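Local coordinates for protein KLLA0F12672p (Kluyveromyces lactis, PDB 4M3O) that probably dephosphorylates the C-terminal domain of the largest RNA polymerase II subunit, and is represented here by the phosphatase's zinc-binding N-terminal domain, at residues A[115-126]-A[148-157]. Residues are numbered along the deposited sequence; the frame is centred on the assembly and turned at random.
Sequences AHFRCSQFYQFQ and EIQLLEEVLA. With ZN (zinc ion), chain C.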
# COMPACT_ATOMS: atom_id res chain seq x y z
N ALA A 115 10.05 -14.88 -1.05
CA ALA A 115 10.32 -14.09 0.11
C ALA A 115 9.36 -12.88 0.11
O ALA A 115 8.66 -12.62 1.13
CB ALA A 115 11.79 -13.68 0.11
N HIS A 116 9.27 -12.21 -1.04
CA HIS A 116 8.37 -11.03 -1.19
C HIS A 116 6.91 -11.41 -1.22
O HIS A 116 6.09 -10.69 -0.66
CB HIS A 116 8.82 -10.10 -2.33
CG HIS A 116 9.88 -9.14 -1.90
ND1 HIS A 116 10.38 -8.14 -2.70
CD2 HIS A 116 10.49 -8.98 -0.69
CE1 HIS A 116 11.28 -7.44 -2.03
NE2 HIS A 116 11.36 -7.92 -0.81
N PHE A 117 6.59 -12.57 -1.81
CA PHE A 117 5.28 -13.21 -1.54
C PHE A 117 4.95 -13.29 -0.01
O PHE A 117 3.91 -12.84 0.40
CB PHE A 117 5.21 -14.60 -2.20
CG PHE A 117 3.95 -15.35 -1.89
CD1 PHE A 117 2.72 -14.77 -2.01
CD2 PHE A 117 4.02 -16.67 -1.47
CE1 PHE A 117 1.56 -15.49 -1.73
CE2 PHE A 117 2.89 -17.37 -1.18
CZ PHE A 117 1.65 -16.82 -1.33
N ARG A 118 5.85 -13.83 0.79
CA ARG A 118 5.60 -14.01 2.24
C ARG A 118 5.55 -12.66 2.98
O ARG A 118 4.73 -12.45 3.86
CB ARG A 118 6.68 -14.96 2.85
CG ARG A 118 6.66 -16.39 2.33
CD ARG A 118 5.28 -17.03 2.58
NE ARG A 118 5.33 -18.50 2.63
CZ ARG A 118 4.25 -19.29 2.52
NH1 ARG A 118 3.03 -18.83 2.29
NH2 ARG A 118 4.39 -20.60 2.66
N CYS A 119 6.44 -11.74 2.64
CA CYS A 119 6.45 -10.43 3.28
C CYS A 119 5.13 -9.70 3.02
O CYS A 119 4.58 -9.01 3.90
CB CYS A 119 7.62 -9.58 2.77
SG CYS A 119 9.26 -10.16 3.20
N SER A 120 4.64 -9.88 1.79
CA SER A 120 3.39 -9.32 1.35
C SER A 120 2.16 -9.87 2.05
O SER A 120 1.30 -9.10 2.55
CB SER A 120 3.24 -9.45 -0.21
OG SER A 120 2.06 -8.72 -0.58
N GLN A 121 2.07 -11.18 2.14
CA GLN A 121 1.07 -11.86 2.96
C GLN A 121 1.11 -11.45 4.48
O GLN A 121 0.09 -11.16 5.10
CB GLN A 121 1.41 -13.36 2.99
CG GLN A 121 1.12 -14.06 1.69
CD GLN A 121 1.27 -15.57 1.88
OE1 GLN A 121 2.31 -16.06 2.32
NE2 GLN A 121 0.21 -16.29 1.63
N PHE A 122 2.33 -11.40 5.01
CA PHE A 122 2.57 -11.03 6.40
C PHE A 122 1.99 -9.65 6.66
O PHE A 122 1.26 -9.43 7.66
CB PHE A 122 4.07 -11.08 6.68
CG PHE A 122 4.46 -10.88 8.13
CD1 PHE A 122 4.73 -9.62 8.63
CD2 PHE A 122 4.60 -11.98 9.01
CE1 PHE A 122 5.15 -9.44 9.96
CE2 PHE A 122 4.98 -11.79 10.37
CZ PHE A 122 5.26 -10.51 10.82
N TYR A 123 2.27 -8.72 5.75
CA TYR A 123 1.74 -7.36 5.88
C TYR A 123 0.21 -7.35 5.74
O TYR A 123 -0.46 -6.72 6.51
CB TYR A 123 2.38 -6.46 4.85
CG TYR A 123 2.04 -5.01 4.89
CD1 TYR A 123 2.58 -4.17 5.86
CD2 TYR A 123 1.19 -4.45 3.93
CE1 TYR A 123 2.25 -2.82 5.87
CE2 TYR A 123 0.88 -3.09 3.91
CZ TYR A 123 1.42 -2.28 4.91
OH TYR A 123 1.14 -0.93 4.88
N GLN A 124 -0.32 -8.04 4.72
CA GLN A 124 -1.75 -8.02 4.43
C GLN A 124 -2.53 -8.61 5.55
O GLN A 124 -3.59 -8.08 5.91
CB GLN A 124 -2.08 -8.75 3.12
CG GLN A 124 -3.55 -8.65 2.84
CD GLN A 124 -4.01 -9.51 1.71
OE1 GLN A 124 -3.69 -10.66 1.67
NE2 GLN A 124 -4.84 -8.96 0.81
N PHE A 125 -2.06 -9.75 6.07
CA PHE A 125 -2.75 -10.37 7.21
C PHE A 125 -3.00 -9.40 8.37
O PHE A 125 -3.97 -9.57 9.10
CB PHE A 125 -1.94 -11.56 7.76
CG PHE A 125 -1.84 -12.71 6.82
CD1 PHE A 125 -2.83 -12.99 5.93
CD2 PHE A 125 -0.77 -13.58 6.90
CE1 PHE A 125 -2.74 -14.07 5.07
CE2 PHE A 125 -0.66 -14.66 6.07
CZ PHE A 125 -1.66 -14.93 5.15
N GLN A 126 -2.19 -8.36 8.51
CA GLN A 126 -2.39 -7.48 9.64
C GLN A 126 -3.29 -6.29 9.30
O GLN A 126 -3.58 -5.51 10.15
CB GLN A 126 -1.05 -6.94 10.14
CG GLN A 126 -0.09 -8.03 10.61
CD GLN A 126 1.29 -7.43 10.75
OE1 GLN A 126 1.54 -6.74 11.69
NE2 GLN A 126 2.18 -7.69 9.82
N GLU A 148 0.67 -1.55 16.17
CA GLU A 148 1.75 -1.27 15.28
C GLU A 148 1.95 -2.44 14.37
O GLU A 148 2.06 -3.55 14.80
CB GLU A 148 3.03 -0.97 16.04
CG GLU A 148 4.26 -1.38 15.27
CD GLU A 148 5.02 -0.23 14.66
OE1 GLU A 148 6.15 0.06 15.09
OE2 GLU A 148 4.49 0.38 13.72
N ILE A 149 1.98 -2.15 13.08
CA ILE A 149 2.03 -3.17 12.06
C ILE A 149 3.49 -3.64 12.05
O ILE A 149 4.37 -2.83 12.23
CB ILE A 149 1.60 -2.63 10.66
CG1 ILE A 149 0.25 -1.94 10.73
CG2 ILE A 149 1.47 -3.77 9.64
CD1 ILE A 149 -0.93 -2.77 11.24
N GLN A 150 3.69 -4.93 11.83
CA GLN A 150 5.02 -5.56 11.84
C GLN A 150 5.40 -5.87 10.39
O GLN A 150 4.54 -6.31 9.61
CB GLN A 150 4.93 -6.90 12.53
CG GLN A 150 4.35 -6.95 13.91
CD GLN A 150 5.35 -6.38 14.84
OE1 GLN A 150 6.40 -7.00 15.17
NE2 GLN A 150 5.13 -5.12 15.15
N LEU A 151 6.67 -5.70 10.05
CA LEU A 151 7.15 -6.01 8.70
C LEU A 151 8.10 -7.21 8.77
O LEU A 151 8.94 -7.26 9.62
CB LEU A 151 7.94 -4.82 8.15
CG LEU A 151 7.08 -3.59 7.92
CD1 LEU A 151 7.93 -2.51 7.28
CD2 LEU A 151 5.89 -3.85 7.06
N LEU A 152 8.00 -8.15 7.88
CA LEU A 152 8.86 -9.30 7.90
C LEU A 152 10.18 -9.05 7.22
O LEU A 152 10.21 -8.64 6.10
CB LEU A 152 8.14 -10.43 7.21
CG LEU A 152 8.89 -11.72 7.01
CD1 LEU A 152 9.21 -12.34 8.35
CD2 LEU A 152 8.09 -12.65 6.16
N GLU A 153 11.29 -9.30 7.91
CA GLU A 153 12.61 -9.21 7.29
C GLU A 153 12.71 -10.23 6.13
O GLU A 153 12.31 -11.42 6.28
CB GLU A 153 13.69 -9.50 8.34
CG GLU A 153 13.77 -8.48 9.49
CD GLU A 153 12.74 -8.70 10.62
OE1 GLU A 153 11.97 -9.71 10.53
OE2 GLU A 153 12.73 -7.92 11.62
N GLU A 154 13.28 -9.80 5.01
CA GLU A 154 13.39 -10.68 3.85
C GLU A 154 14.18 -11.90 4.17
O GLU A 154 13.80 -13.03 3.75
CB GLU A 154 14.16 -10.02 2.69
CG GLU A 154 13.32 -9.24 1.73
CD GLU A 154 13.44 -7.76 1.95
OE1 GLU A 154 13.71 -7.40 3.14
OE2 GLU A 154 13.29 -6.97 0.95
N VAL A 155 15.27 -11.71 4.91
CA VAL A 155 16.07 -12.89 5.31
C VAL A 155 15.25 -13.98 6.03
O VAL A 155 15.58 -15.19 5.93
CB VAL A 155 17.40 -12.49 6.04
CG1 VAL A 155 17.18 -12.12 7.50
CG2 VAL A 155 18.45 -13.59 5.88
N LEU A 156 14.19 -13.59 6.74
CA LEU A 156 13.38 -14.57 7.49
C LEU A 156 12.21 -15.05 6.64
O LEU A 156 11.41 -15.87 7.09
CB LEU A 156 12.85 -14.00 8.81
CG LEU A 156 14.01 -13.60 9.71
CD1 LEU A 156 13.38 -12.99 10.93
CD2 LEU A 156 14.93 -14.80 10.08
N ALA A 157 12.10 -14.55 5.41
CA ALA A 157 10.93 -14.88 4.63
C ALA A 157 11.24 -15.96 3.61
O ALA A 157 10.31 -16.44 2.96
CB ALA A 157 10.43 -13.64 3.96
ZN ZN C . 9.93 -7.88 -4.87
O HOH W 1 6.16 -7.53 5.68
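Phe122 lays one face of its ring over CB of Leu152, which sits 4.0 Å from the ring centroid in a CH-pi contact, while the carbonyl oxygen of Gln150 meets the ring edge near its plane. Placing CG anti to the backbone N (chi1 -173°) swings this ring off helix 114-125 onto the extended part of segment 148-157, at the end of this construct. One turn further on, the amide of Gln126 grips the backbone of Gln150 twice: OE1 accepts from Gln150 N at 2.8 Å and NE2 donates to Gln150 O at 2.7 Å. The same NE2 also reaches Phe122 O, approaching from above that carbonyl's plane, and three bonds thus fix the amide's rotation. With an alanine here the clamp on Gln150 N and O is lost, and this part of the segment would probably drift from the helix. Next to this clamp, Leu151 CD2 packs against Tyr123 CD1 at 3.5 Å, and the Tyr123 hydroxyl hydrogen-bonds to Met49 O in helix 46-52. A water bridges Cys119 O to Leu152 N. Toward the start of the helix, Cys119 SG lies 3.7 Å from Ala157 CB. Glu154 OE2 takes a nearly straight 2.8 Å bond from His116 NE2, in the imidazole plane but on the anti side of the carboxylate, tilted 32° from its plane. Since His116 ND1 binds zinc with Cys74, Cys79 and Cys112, this is a second-shell carboxylate–histidine–metal arrangement at the Rtr1/RPAP2-family zinc finger.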